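Local coordinates for YfdX protein (Salmonella enterica I, PDB 6A02) that is of unknown molecular activity but has been linked to antibiotic stress and virulence in Salmonella Typhi, at residues A[82-87]-A[128-133]; A[14-19]-A[61-66]; A[21-26]-A[51-56]. All coordinates share one frame; numbering follows the deposited sequence. Where two conformers were deposited one is given.

Interaction 1: residues A[82-87]-A[128-133]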
ATOM      1  N   ASN A  82     -15.198  -3.913   2.345  1.00  8.52           N
ATOM      2  CA  ASN A  82     -14.714  -3.257   3.554  1.00  8.31           C
ATOM      3  C   ASN A  82     -14.905  -1.760   3.396  1.00  9.91           C
ATOM      4  O   ASN A  82     -14.937  -1.240   2.279  1.00  9.54           O
ATOM      5  CB  ASN A  82     -13.240  -3.583   3.826  1.00 10.99           C
ATOM      6  CG  ASN A  82     -12.796  -3.136   5.201  1.00 14.42           C
ATOM      7  OD1 ASN A  82     -13.289  -3.632   6.199  1.00 14.78           O
ATOM      8  ND2 ASN A  82     -11.872  -2.179   5.256  1.00 15.68           N
ATOM      9  N   SER A  83     -15.006  -1.066   4.527  1.00  9.29           N
ATOM     10  CA  SER A  83     -14.946   0.388   4.543  1.00  8.46           C
ATOM     11  C   SER A  83     -13.986   0.846   5.627  1.00 11.24           C
ATOM     12  O   SER A  83     -13.960   0.286   6.731  1.00 13.42           O
ATOM     13  CB  SER A  83     -16.300   1.022   4.835  1.00 12.19           C
ATOM     14  OG  SER A  83     -16.352   2.301   4.233  0.53 12.55           O
ATOM     15  N   SER A  84     -13.217   1.887   5.320  1.00  8.23           N
ATOM     16  CA  SER A  84     -12.366   2.529   6.313  1.00 10.34           C
ATOM     17  C   SER A  84     -12.438   4.040   6.141  1.00  8.55           C
ATOM     18  O   SER A  84     -13.023   4.556   5.185  1.00  9.92           O
ATOM     19  CB  SER A  84     -10.914   2.059   6.209  1.00 10.14           C
ATOM     20  OG  SER A  84     -10.321   2.541   5.014  1.00 12.62           O
ATOM     21  N   ILE A  85     -11.820   4.756   7.081  1.00  9.96           N
ATOM     22  CA  ILE A  85     -11.861   6.212   7.118  1.00  8.99           C
ATOM     23  C   ILE A  85     -10.453   6.771   6.955  1.00  9.23           C
ATOM     24  O   ILE A  85      -9.500   6.254   7.546  1.00 11.92           O
ATOM     25  CB  ILE A  85     -12.465   6.691   8.455  1.00  9.79           C
ATOM     26  CG1 ILE A  85     -13.906   6.195   8.591  1.00 11.47           C
ATOM     27  CG2 ILE A  85     -12.405   8.213   8.581  1.00 13.76           C
ATOM     28  CD1 ILE A  85     -14.840   6.799   7.584  1.00 12.27           C
ATOM     29  N   THR A  86     -10.334   7.840   6.167  1.00 10.60           N
ATOM     30  CA  THR A  86      -9.167   8.716   6.192  1.00  8.71           C
ATOM     31  C   THR A  86      -9.590  10.106   6.637  1.00 11.53           C
ATOM     32  O   THR A  86     -10.516  10.700   6.069  1.00 13.10           O
ATOM     33  CB  THR A  86      -8.532   8.806   4.801  1.00 11.62           C
ATOM     34  OG1 THR A  86      -8.060   7.516   4.431  1.00 11.98           O
ATOM     35  CG2 THR A  86      -7.365   9.825   4.782  1.00 12.70           C
ATOM     36  N   VAL A  87      -8.896  10.639   7.639  1.00 10.85           N
ATOM     37  CA  VAL A  87      -9.107  12.013   8.078  1.00 13.43           C
ATOM     38  C   VAL A  87      -7.962  12.877   7.564  1.00 14.68           C
ATOM     39  O   VAL A  87      -6.838  12.405   7.353  1.00 19.14           O
ATOM     40  CB  VAL A  87      -9.240  12.125   9.611  1.00 15.83           C
ATOM     41  CG1 VAL A  87     -10.469  11.377  10.083  1.00 14.82           C
ATOM     42  CG2 VAL A  87      -7.987  11.583  10.292  1.00 17.97           C
ATOM     43  N   ILE A 128     -12.827  11.122   4.486  1.00 11.17           N
ATOM     44  CA  ILE A 128     -12.925  10.353   3.252  1.00 11.68           C
ATOM     45  C   ILE A 128     -13.232   8.915   3.637  1.00 11.09           C
ATOM     46  O   ILE A 128     -12.635   8.379   4.575  1.00 11.45           O
ATOM     47  CB  ILE A 128     -11.599  10.428   2.468  1.00 12.61           C
ATOM     48  CG1 ILE A 128     -11.408  11.820   1.867  1.00 15.82           C
ATOM     49  CG2 ILE A 128     -11.535   9.350   1.387  1.00 13.38           C
ATOM     50  CD1 ILE A 128     -12.285  12.087   0.679  1.00 20.67           C
ATOM     51  N   GLU A 129     -14.174   8.291   2.932  1.00 10.26           N
ATOM     52  CA  GLU A 129     -14.485   6.889   3.156  1.00  9.33           C
ATOM     53  C   GLU A 129     -13.840   6.057   2.053  1.00  8.01           C
ATOM     54  O   GLU A 129     -14.046   6.329   0.863  1.00 11.15           O
ATOM     55  CB  GLU A 129     -15.997   6.664   3.178  1.00 10.52           C
ATOM     56  CG  GLU A 129     -16.354   5.241   3.469  1.00  9.59           C
ATOM     57  CD  GLU A 129     -17.836   4.961   3.398  1.00 14.34           C
ATOM     58  OE1 GLU A 129     -18.530   5.567   2.554  1.00 16.65           O
ATOM     59  OE2 GLU A 129     -18.297   4.109   4.181  1.00 12.79           O
ATOM     60  N   ASN A 130     -13.063   5.047   2.449  1.00  7.94           N
ATOM     61  CA  ASN A 130     -12.362   4.176   1.503  1.00  9.17           C
ATOM     62  C   ASN A 130     -13.114   2.857   1.439  1.00  8.64           C
ATOM     63  O   ASN A 130     -13.124   2.093   2.407  1.00 11.03           O
ATOM     64  CB  ASN A 130     -10.928   3.926   1.952  1.00  9.31           C
ATOM     65  CG  ASN A 130     -10.205   5.183   2.293  1.00  9.51           C
ATOM     66  OD1 ASN A 130      -9.935   6.014   1.434  1.00 10.20           O
ATOM     67  ND2 ASN A 130      -9.859   5.328   3.571  1.00 11.16           N
ATOM     68  N   GLN A 131     -13.729   2.583   0.300  1.00  8.12           N
ATOM     69  CA  GLN A 131     -14.504   1.371   0.114  1.00  8.79           C
ATOM     70  C   GLN A 131     -13.684   0.381  -0.700  1.00  8.70           C
ATOM     71  O   GLN A 131     -13.357   0.646  -1.864  1.00  8.64           O
ATOM     72  CB  GLN A 131     -15.825   1.679  -0.589  1.00 11.10           C
ATOM     73  CG  GLN A 131     -16.770   2.557   0.244  1.00 11.15           C
ATOM     74  CD  GLN A 131     -18.118   2.745  -0.411  1.00 17.49           C
ATOM     75  OE1 GLN A 131     -18.393   2.184  -1.473  1.00 22.92           O
ATOM     76  NE2 GLN A 131     -18.973   3.538   0.226  1.00 17.00           N
ATOM     77  N   GLU A 132     -13.345  -0.742  -0.083  1.00  8.32           N
ATOM     78  CA  GLU A 132     -12.639  -1.813  -0.765  1.00  8.07           C
ATOM     79  C   GLU A 132     -13.657  -2.630  -1.544  1.00  8.45           C
ATOM     80  O   GLU A 132     -14.676  -3.047  -0.986  1.00  8.92           O
ATOM     81  CB  GLU A 132     -11.937  -2.686   0.271  1.00  9.77           C
ATOM     82  CG  GLU A 132     -11.068  -3.753  -0.332  1.00 15.35           C
ATOM     83  CD  GLU A 132     -10.407  -4.656   0.704  1.00 21.41           C
ATOM     84  OE1 GLU A 132     -10.647  -4.470   1.911  1.00 21.62           O
ATOM     85  OE2 GLU A 132      -9.641  -5.561   0.298  1.00 24.75           O
ATOM     86  N   LEU A 133     -13.379  -2.860  -2.832  1.00  8.24           N
ATOM     87  CA  LEU A 133     -14.303  -3.526  -3.740  1.00  7.11           C
ATOM     88  C   LEU A 133     -13.603  -4.664  -4.462  1.00  7.70           C
ATOM     89  O   LEU A 133     -12.402  -4.589  -4.750  1.00  8.88           O
ATOM     90  CB  LEU A 133     -14.833  -2.557  -4.816  1.00  9.01           C
ATOM     91  CG  LEU A 133     -15.229  -1.136  -4.388  1.00  9.67           C
ATOM     92  CD1 LEU A 133     -15.567  -0.273  -5.593  1.00 11.77           C
ATOM     93  CD2 LEU A 133     -16.406  -1.170  -3.432  1.00 10.90           C
TER
HETATM   94  O   HOH W   1     -11.476  -0.174   3.075  1.00 17.57           O
HETATM   95  O   HOH W   2      -7.976   8.056   1.528  1.00 17.17           O
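Residues 82-87 and 128-133 pair as neighbouring antiparallel strands, where strand 77-89 forms one outer edge of the sheet within this chain and strand 125-135 its middle. Ser83 with Gln131 and Ile85 with Glu129 are non-hydrogen-bonded pairs; Asn82 with Glu132, Ser84 with Asn130 and Thr86 with Ile128 are hydrogen-bonded. Ser84 N reaches Asn130 O at 2.9 Å, and Thr86 N reaches Ile128 O at 2.8 Å.

On one face Asn130 ND2 sits between two hydroxyls of the other strand. It gives one N-H to Ser84 OG at 3.2 Å and the other to Thr86 OG1 at 3.0 Å, both close to the amide plane. Asn130 OD1 takes Ser173 OG and a water that also meets Thr86 OG1. On the opposite face, in the conformer given, Ser83 OG donates to Glu129 OE2 at 2.7 Å, approaching from above the carboxylate plane. Leu12 N bonds the same oxygen. Gln131 NE2 reaches Glu129 OE1 at 3.1 Å. Phe33 of the second subunit packs on Ser83 and Glu129.

Both ends of the Asn130 amide are bonded, which fixes its flip. Glu129 is buried, yet Leu12 N, Gln131 NE2 and, in this conformer, Ser83 OG would be expected to stabilise a negative charge there.

Interaction 2: residues A[14-19]-A[61-66]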
ATOM      1  N   ASN A  14     -25.122   3.683   4.598  1.00 13.82           N
ATOM      2  CA  ASN A  14     -25.985   2.560   4.965  1.00 16.16           C
ATOM      3  C   ASN A  14     -26.094   1.495   3.880  1.00 16.92           C
ATOM      4  O   ASN A  14     -27.066   0.735   3.858  1.00 18.10           O
ATOM      5  CB  ASN A  14     -27.379   2.998   5.444  1.00 18.08           C
ATOM      6  CG  ASN A  14     -27.317   3.958   6.622  1.00 27.14           C
ATOM      7  OD1 ASN A  14     -26.528   3.773   7.552  1.00 29.25           O
ATOM      8  ND2 ASN A  14     -28.145   5.000   6.581  1.00 31.17           N
ATOM      9  N   ASP A  15     -25.118   1.408   2.980  1.00 15.36           N
ATOM     10  CA  ASP A  15     -25.086   0.331   1.998  1.00 14.39           C
ATOM     11  C   ASP A  15     -24.347  -0.868   2.579  1.00 13.26           C
ATOM     12  O   ASP A  15     -23.348  -0.710   3.289  1.00 13.28           O
ATOM     13  CB  ASP A  15     -24.401   0.817   0.724  1.00 14.76           C
ATOM     14  CG  ASP A  15     -25.112   2.011   0.109  1.00 20.62           C
ATOM     15  OD1 ASP A  15     -26.350   1.941  -0.038  1.00 22.59           O
ATOM     16  OD2 ASP A  15     -24.441   3.020  -0.193  1.00 24.74           O
ATOM     17  N   LYS A  16     -24.836  -2.068   2.269  1.00 11.13           N
ATOM     18  CA  LYS A  16     -24.318  -3.270   2.909  1.00 12.75           C
ATOM     19  C   LYS A  16     -22.948  -3.662   2.360  1.00 10.43           C
ATOM     20  O   LYS A  16     -22.656  -3.496   1.167  1.00 10.44           O
ATOM     21  CB  LYS A  16     -25.316  -4.421   2.756  1.00 14.09           C
ATOM     22  CG  LYS A  16     -26.499  -4.294   3.713  1.00 18.58           C
ATOM     23  CD  LYS A  16     -27.591  -5.312   3.412  1.00 22.42           C
ATOM     24  CE  LYS A  16     -28.755  -5.175   4.401  1.00 29.29           C
ATOM     25  NZ  LYS A  16     -30.089  -5.428   3.774  1.00 35.66           N
ATOM     26  N   ILE A  17     -22.115  -4.180   3.259  1.00 10.68           N
ATOM     27  CA  ILE A  17     -20.759  -4.635   2.974  1.00 10.75           C
ATOM     28  C   ILE A  17     -20.717  -6.139   3.211  1.00 11.49           C
ATOM     29  O   ILE A  17     -21.255  -6.626   4.213  1.00 11.95           O
ATOM     30  CB  ILE A  17     -19.759  -3.924   3.912  1.00  9.65           C
ATOM     31  CG1 ILE A  17     -19.791  -2.397   3.727  1.00 11.26           C
ATOM     32  CG2 ILE A  17     -18.359  -4.481   3.705  1.00 11.18           C
ATOM     33  CD1 ILE A  17     -19.104  -1.637   4.855  1.00 12.86           C
ATOM     34  N   SER A  18     -20.076  -6.883   2.303  1.00 10.13           N
ATOM     35  CA  SER A  18     -20.089  -8.346   2.375  1.00 10.97           C
ATOM     36  C   SER A  18     -18.964  -8.856   3.269  1.00 12.96           C
ATOM     37  O   SER A  18     -17.798  -8.894   2.860  1.00 11.71           O
ATOM     38  CB  SER A  18     -20.001  -8.989   0.995  1.00 11.87           C
ATOM     39  OG  SER A  18     -19.874 -10.399   1.133  1.00 11.68           O
ATOM     40  N   GLY A  19     -19.318  -9.303   4.474  1.00 15.13           N
ATOM     41  CA  GLY A  19     -18.327  -9.948   5.313  1.00 15.00           C
ATOM     42  C   GLY A  19     -17.880 -11.292   4.779  1.00 14.08           C
ATOM     43  O   GLY A  19     -16.739 -11.705   5.013  1.00 14.36           O
ATOM     44  N   TRP A  61     -26.566 -11.290  -3.303  1.00 11.48           N
ATOM     45  CA  TRP A  61     -25.377 -10.541  -3.697  1.00 11.39           C
ATOM     46  C   TRP A  61     -25.698  -9.143  -4.209  1.00 13.32           C
ATOM     47  O   TRP A  61     -24.824  -8.269  -4.176  1.00 12.55           O
ATOM     48  CB  TRP A  61     -24.553 -11.368  -4.690  1.00 13.41           C
ATOM     49  CG  TRP A  61     -24.004 -12.583  -4.018  1.00 15.18           C
ATOM     50  CD1 TRP A  61     -24.481 -13.863  -4.095  1.00 14.47           C
ATOM     51  CD2 TRP A  61     -22.899 -12.624  -3.109  1.00 15.12           C
ATOM     52  NE1 TRP A  61     -23.734 -14.699  -3.297  1.00 15.88           N
ATOM     53  CE2 TRP A  61     -22.750 -13.962  -2.686  1.00 16.05           C
ATOM     54  CE3 TRP A  61     -22.011 -11.656  -2.619  1.00 13.64           C
ATOM     55  CZ2 TRP A  61     -21.752 -14.355  -1.792  1.00 16.54           C
ATOM     56  CZ3 TRP A  61     -21.021 -12.052  -1.731  1.00 13.36           C
ATOM     57  CH2 TRP A  61     -20.897 -13.383  -1.332  1.00 14.11           C
ATOM     58  N   ASN A  62     -26.935  -8.896  -4.654  1.00 12.56           N
ATOM     59  CA  ASN A  62     -27.320  -7.554  -5.078  1.00 13.35           C
ATOM     60  C   ASN A  62     -27.117  -6.528  -3.974  1.00 10.95           C
ATOM     61  O   ASN A  62     -26.873  -5.350  -4.263  1.00 13.39           O
ATOM     62  CB  ASN A  62     -28.800  -7.523  -5.487  1.00 14.48           C
ATOM     63  CG  ASN A  62     -29.126  -8.464  -6.626  1.00 18.22           C
ATOM     64  OD1 ASN A  62     -28.744  -8.223  -7.771  1.00 20.53           O
ATOM     65  ND2 ASN A  62     -29.856  -9.533  -6.322  1.00 17.27           N
ATOM     66  N   LEU A  63     -27.219  -6.950  -2.710  1.00 11.69           N
ATOM     67  CA  LEU A  63     -27.139  -6.011  -1.594  1.00 13.56           C
ATOM     68  C   LEU A  63     -25.788  -5.314  -1.508  1.00 13.40           C
ATOM     69  O   LEU A  63     -25.700  -4.224  -0.929  1.00 12.96           O
ATOM     70  CB  LEU A  63     -27.392  -6.739  -0.273  1.00 13.77           C
ATOM     71  CG  LEU A  63     -28.771  -7.394  -0.129  1.00 15.42           C
ATOM     72  CD1 LEU A  63     -28.876  -8.095   1.212  1.00 19.27           C
ATOM     73  CD2 LEU A  63     -29.846  -6.340  -0.280  1.00 18.59           C
ATOM     74  N   TYR A  64     -24.736  -5.910  -2.071  1.00 10.88           N
ATOM     75  CA  TYR A  64     -23.376  -5.415  -1.888  1.00 11.48           C
ATOM     76  C   TYR A  64     -22.831  -4.699  -3.111  1.00 11.96           C
ATOM     77  O   TYR A  64     -21.697  -4.213  -3.074  1.00 11.06           O
ATOM     78  CB  TYR A  64     -22.451  -6.573  -1.508  1.00 11.12           C
ATOM     79  CG  TYR A  64     -23.045  -7.464  -0.451  1.00 10.69           C
ATOM     80  CD1 TYR A  64     -23.133  -7.044   0.868  1.00 10.76           C
ATOM     81  CD2 TYR A  64     -23.536  -8.721  -0.777  1.00 13.51           C
ATOM     82  CE1 TYR A  64     -23.694  -7.866   1.840  1.00 13.64           C
ATOM     83  CE2 TYR A  64     -24.090  -9.548   0.182  1.00 15.66           C
ATOM     84  CZ  TYR A  64     -24.166  -9.117   1.483  1.00 16.41           C
ATOM     85  OH  TYR A  64     -24.720  -9.938   2.441  1.00 20.49           O
ATOM     86  N   VAL A  65     -23.617  -4.605  -4.180  1.00 11.56           N
ATOM     87  CA  VAL A  65     -23.124  -4.082  -5.445  1.00 13.07           C
ATOM     88  C   VAL A  65     -22.960  -2.568  -5.371  1.00 15.51           C
ATOM     89  O   VAL A  65     -23.831  -1.845  -4.867  1.00 14.63           O
ATOM     90  CB  VAL A  65     -24.082  -4.502  -6.572  1.00 13.12           C
ATOM     91  CG1 VAL A  65     -23.784  -3.745  -7.846  1.00 15.30           C
ATOM     92  CG2 VAL A  65     -23.991  -5.999  -6.801  1.00 14.47           C
ATOM     93  N   LYS A  66     -21.824  -2.079  -5.864  1.00 13.33           N
ATOM     94  CA  LYS A  66     -21.607  -0.650  -6.069  1.00 16.08           C
ATOM     95  C   LYS A  66     -22.013  -0.365  -7.508  1.00 20.70           C
ATOM     96  O   LYS A  66     -21.246  -0.610  -8.439  1.00 20.48           O
ATOM     97  CB  LYS A  66     -20.144  -0.301  -5.823  1.00 17.70           C
ATOM     98  CG  LYS A  66     -19.829   1.176  -5.956  1.00 22.24           C
ATOM     99  CD  LYS A  66     -18.792   1.589  -4.931  1.00 24.10           C
ATOM    100  CE  LYS A  66     -18.476   3.073  -5.009  1.00 29.28           C
ATOM    101  NZ  LYS A  66     -19.680   3.920  -4.846  1.00 34.21           N
TER
HETATM  102  O   HOH W   3     -27.121  -2.324   0.544  1.00 16.43           O
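The first torsions of Ser18 and Tyr64 place the groups that meet here. In Ser18, chi1 of 174° sends OG past the Tyr64 ring toward Trp61 and the helix start, while CB, set by the backbone, lies over the ring. In Tyr64, CG lies beside its own backbone N (chi1 -45°), and this swings the ring against the backbone of residues 16-18. Ser18 CB sits over the ring centre, 3.7 Å from the Tyr64 centroid and 13° off the normal. This is a CH-pi contact. Leu63 CB covers the opposite face, so the ring is held between the two. At the ring edge, near its plane, Tyr64 CD1 is 3.6 Å from Lys16 O. That carbonyl accepts a bond from the NE of Arg80.

The contact sets the extended lead-in to helix 19-36 against the 3-10 turn 61-64. Ser18 is the N-cap residue of that helix, and its OG accepts the backbone N-H of Ala21. The same OG lies 3.5 Å from Trp61 CZ3, at an oblique approach to the indole. Arg80 on strand 77-89 makes backbone hydrogen bonds with both Ser18 and Tyr64, so one strand residue joins the two segments.

Lys16 and Leu63 run side by side and point the same way. Lys16 CD touches Leu63 CD1 at 3.8 Å, and Lys16 NZ ends near the same methyl. No direct hydrogen bond crosses between the segments. A water links them instead, accepting from Lys16 N at 2.9 Å and donating to Leu63 O at 2.8 Å.

Interaction 3: residues A[21-26]-A[51-56]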
ATOM      1  N   ALA A  21     -17.478 -12.056   1.556  1.00 12.19           N
ATOM      2  CA  ALA A  21     -16.488 -11.816   0.511  1.00 10.53           C
ATOM      3  C   ALA A  21     -15.183 -11.301   1.092  1.00  9.67           C
ATOM      4  O   ALA A  21     -14.107 -11.597   0.557  1.00 10.08           O
ATOM      5  CB  ALA A  21     -17.032 -10.841  -0.528  1.00 10.87           C
ATOM      6  N   TRP A  22     -15.246 -10.517   2.169  1.00  9.85           N
ATOM      7  CA  TRP A  22     -14.012 -10.135   2.841  1.00 11.26           C
ATOM      8  C   TRP A  22     -13.253 -11.366   3.319  1.00 11.89           C
ATOM      9  O   TRP A  22     -12.043 -11.490   3.091  1.00 10.63           O
ATOM     10  CB  TRP A  22     -14.298  -9.169   3.998  1.00 14.69           C
ATOM     11  CG  TRP A  22     -13.038  -8.553   4.495  1.00 17.35           C
ATOM     12  CD1 TRP A  22     -12.435  -7.424   4.024  1.00 17.56           C
ATOM     13  CD2 TRP A  22     -12.201  -9.057   5.527  1.00 21.11           C
ATOM     14  NE1 TRP A  22     -11.271  -7.184   4.713  1.00 23.46           N
ATOM     15  CE2 TRP A  22     -11.112  -8.174   5.649  1.00 21.39           C
ATOM     16  CE3 TRP A  22     -12.276 -10.162   6.375  1.00 21.07           C
ATOM     17  CZ2 TRP A  22     -10.098  -8.368   6.574  1.00 25.21           C
ATOM     18  CZ3 TRP A  22     -11.271 -10.352   7.298  1.00 22.76           C
ATOM     19  CH2 TRP A  22     -10.199  -9.456   7.391  1.00 27.27           C
ATOM     20  N   GLN A  23     -13.952 -12.298   3.975  1.00 11.00           N
ATOM     21  CA  GLN A  23     -13.290 -13.503   4.458  1.00 11.02           C
ATOM     22  C   GLN A  23     -12.792 -14.358   3.302  1.00 10.06           C
ATOM     23  O   GLN A  23     -11.742 -15.000   3.416  1.00  9.88           O
ATOM     24  CB  GLN A  23     -14.245 -14.291   5.354  1.00 10.39           C
ATOM     25  CG  GLN A  23     -13.609 -15.522   5.999  1.00 14.36           C
ATOM     26  CD  GLN A  23     -12.479 -15.147   6.929  1.00 15.34           C
ATOM     27  OE1 GLN A  23     -12.606 -14.216   7.723  1.00 23.23           O
ATOM     28  NE2 GLN A  23     -11.345 -15.840   6.807  1.00 14.99           N
ATOM     29  N   ALA A  24     -13.520 -14.362   2.186  1.00  9.66           N
ATOM     30  CA  ALA A  24     -13.069 -15.100   1.013  1.00  9.63           C
ATOM     31  C   ALA A  24     -11.734 -14.564   0.515  1.00  8.78           C
ATOM     32  O   ALA A  24     -10.835 -15.341   0.167  1.00  9.46           O
ATOM     33  CB  ALA A  24     -14.125 -15.026  -0.092  1.00 10.66           C
ATOM     34  N   MET A  25     -11.575 -13.239   0.495  1.00  9.91           N
ATOM     35  CA  MET A  25     -10.305 -12.676   0.043  1.00  7.60           C
ATOM     36  C   MET A  25      -9.181 -13.021   1.008  1.00  8.28           C
ATOM     37  O   MET A  25      -8.050 -13.281   0.581  1.00  8.65           O
ATOM     38  CB  MET A  25     -10.429 -11.160  -0.123  1.00  8.03           C
ATOM     39  CG  MET A  25     -11.424 -10.724  -1.197  1.00 10.25           C
ATOM     40  SD  MET A  25     -11.243 -11.608  -2.763  1.00 11.62           S
ATOM     41  CE  MET A  25      -9.582 -11.126  -3.219  1.00 12.55           C
ATOM     42  N   ARG A  26      -9.474 -13.025   2.311  1.00  8.95           N
ATOM     43  CA  ARG A  26      -8.490 -13.462   3.295  1.00 10.07           C
ATOM     44  C   ARG A  26      -8.097 -14.915   3.043  1.00  9.80           C
ATOM     45  O   ARG A  26      -6.906 -15.263   3.037  1.00  9.73           O
ATOM     46  CB  ARG A  26      -9.088 -13.245   4.687  1.00 12.23           C
ATOM     47  CG  ARG A  26      -8.443 -13.992   5.821  1.00 16.71           C
ATOM     48  CD  ARG A  26      -6.999 -13.632   6.022  1.00 17.68           C
ATOM     49  NE  ARG A  26      -6.537 -14.149   7.311  1.00 23.11           N
ATOM     50  CZ  ARG A  26      -5.263 -14.193   7.683  1.00 22.42           C
ATOM     51  NH1 ARG A  26      -4.323 -13.766   6.860  1.00 22.65           N
ATOM     52  NH2 ARG A  26      -4.935 -14.676   8.877  1.00 21.70           N
ATOM     53  N   GLU A  51     -14.455 -20.352  -2.191  1.00 11.32           N
ATOM     54  CA  GLU A  51     -15.461 -20.637  -3.205  1.00 13.50           C
ATOM     55  C   GLU A  51     -16.851 -20.725  -2.590  1.00 14.29           C
ATOM     56  O   GLU A  51     -17.811 -20.169  -3.134  1.00 14.70           O
ATOM     57  CB  GLU A  51     -15.107 -21.930  -3.940  1.00 14.49           C
ATOM     58  CG  GLU A  51     -15.991 -22.213  -5.150  1.00 15.89           C
ATOM     59  CD  GLU A  51     -15.667 -23.532  -5.824  1.00 23.46           C
ATOM     60  OE1 GLU A  51     -15.436 -24.531  -5.105  1.00 28.60           O
ATOM     61  OE2 GLU A  51     -15.642 -23.568  -7.075  1.00 26.77           O
ATOM     62  N   LYS A  52     -16.978 -21.402  -1.449  1.00 13.82           N
ATOM     63  CA  LYS A  52     -18.289 -21.519  -0.817  1.00 16.45           C
ATOM     64  C   LYS A  52     -18.796 -20.162  -0.347  1.00 16.95           C
ATOM     65  O   LYS A  52     -19.987 -19.854  -0.483  1.00 18.34           O
ATOM     66  CB  LYS A  52     -18.245 -22.529   0.334  1.00 18.10           C
ATOM     67  CG  LYS A  52     -18.192 -23.969  -0.141  1.00 26.60           C
ATOM     68  CD  LYS A  52     -18.315 -24.962   1.000  1.00 29.17           C
ATOM     69  CE  LYS A  52     -18.639 -26.341   0.459  1.00 32.36           C
ATOM     70  NZ  LYS A  52     -17.674 -26.744  -0.604  1.00 35.79           N
ATOM     71  N   LEU A  53     -17.906 -19.329   0.192  1.00 12.30           N
ATOM     72  CA  LEU A  53     -18.323 -18.008   0.654  1.00 15.09           C
ATOM     73  C   LEU A  53     -18.813 -17.137  -0.499  1.00 15.30           C
ATOM     74  O   LEU A  53     -19.837 -16.454  -0.375  1.00 16.78           O
ATOM     75  CB  LEU A  53     -17.181 -17.329   1.409  1.00 14.30           C
ATOM     76  CG  LEU A  53     -16.805 -17.885   2.787  1.00 14.34           C
ATOM     77  CD1 LEU A  53     -15.402 -17.455   3.183  1.00 15.38           C
ATOM     78  CD2 LEU A  53     -17.798 -17.437   3.846  1.00 18.84           C
ATOM     79  N   LEU A  54     -18.087 -17.131  -1.624  1.00 11.93           N
ATOM     80  CA  LEU A  54     -18.435 -16.251  -2.734  1.00 14.90           C
ATOM     81  C   LEU A  54     -19.643 -16.733  -3.523  1.00 15.24           C
ATOM     82  O   LEU A  54     -20.203 -15.954  -4.304  1.00 15.39           O
ATOM     83  CB  LEU A  54     -17.244 -16.117  -3.688  1.00 12.86           C
ATOM     84  CG  LEU A  54     -16.046 -15.354  -3.138  1.00 13.56           C
ATOM     85  CD1 LEU A  54     -14.862 -15.492  -4.091  1.00 12.93           C
ATOM     86  CD2 LEU A  54     -16.421 -13.889  -2.935  1.00 14.46           C
ATOM     87  N   ASN A  55     -20.042 -17.995  -3.359  1.00 16.37           N
ATOM     88  CA  ASN A  55     -21.094 -18.585  -4.175  1.00 18.36           C
ATOM     89  C   ASN A  55     -22.280 -19.027  -3.334  1.00 20.56           C
ATOM     90  O   ASN A  55     -23.117 -19.806  -3.804  1.00 26.25           O
ATOM     91  CB  ASN A  55     -20.549 -19.751  -4.999  1.00 17.40           C
ATOM     92  CG  ASN A  55     -19.609 -19.291  -6.092  1.00 18.82           C
ATOM     93  OD1 ASN A  55     -20.048 -18.799  -7.134  1.00 19.25           O
ATOM     94  ND2 ASN A  55     -18.309 -19.438  -5.859  1.00 19.35           N
ATOM     95  N   ASP A  56     -22.362 -18.542  -2.100  1.00 18.79           N
ATOM     96  CA  ASP A  56     -23.452 -18.872  -1.193  1.00 19.13           C
ATOM     97  C   ASP A  56     -24.796 -18.497  -1.809  1.00 22.77           C
ATOM     98  O   ASP A  56     -25.089 -17.312  -1.996  1.00 20.72           O
ATOM     99  CB  ASP A  56     -23.238 -18.127   0.124  1.00 19.86           C
ATOM    100  CG  ASP A  56     -24.196 -18.565   1.216  1.00 25.16           C
ATOM    101  OD1 ASP A  56     -25.201 -19.237   0.906  1.00 25.37           O
ATOM    102  OD2 ASP A  56     -23.941 -18.230   2.393  1.00 24.60           O
TER
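Leu53 and Leu54 close the C-terminal end of helix 40-54 against the first turns of helix 19-36. The two helices form a helical hairpin joined by a short connection. Leu54 CB only starts the approach; with CG beside the backbone N (chi1 -69°) the branch swings onto helix 19-36. Leu54 CG is 3.6 Å from Ala24 CB. Beyond it the chain forks. Leu54 CD1 stays on Ala24, at the limit of contact with its CB. Leu54 CD2 reaches both alanines, 3.8 Å from Ala24 CB and 3.9 Å from Ala21 CB. The branch point and both methyls therefore lie on the small surface made by Ala21 and Ala24, one turn apart.

Leu53 covers the neighbouring flank. Leu53 CB is 4.1 Å from Ala24 CB, and Leu53 CD1 comes to 3.8 Å from Ala24 N. The same methyl touches the aliphatic part of Gln23, whose CG is 3.9 Å from Leu53 CD1. Gln23 then bends at chi2, 63°, and its amide end leads away from Leu53. Its NE2 bonds to OD1 of Asp27, one turn further along the helix.

The contact across the segments is apolar, with no hydrogen bond between them. Two alanines let the helices come close, with Ala21 facing Leu54 and Ala24 facing Leu53. Ala21 also packs on Ile79 and Ile81 of strand 77-89, so the hairpin rests on the sheet at this point. Where helix 40-54 ends, Asn55 folds its side chain back along the last turn, and Asn55 ND2 donates to Glu51 O at 2.9 Å.

From the N terminus, residues 14-19 lead into helix 19-36. The chain turns, and helix 40-54 comes back against it, closing interaction 3 at residues 51-56. The 3-10 turn 61-64 then returns to the lead-in and closes interaction 2, whose larger loop encloses interaction 3. Interaction 1 follows in series: two helices, 94-109 and 113-122, separate strand 77-89 from its partner strand 125-135. The three contacts touch. Trp61 lies on the end of helix 40-54, where NE1 probably bonds to Asp56 O. Ile17 packs on Asn82 and Ser83, and Trp22 on Asn82. Together they tie the N-terminal lead-in and helical hairpin to the sheet.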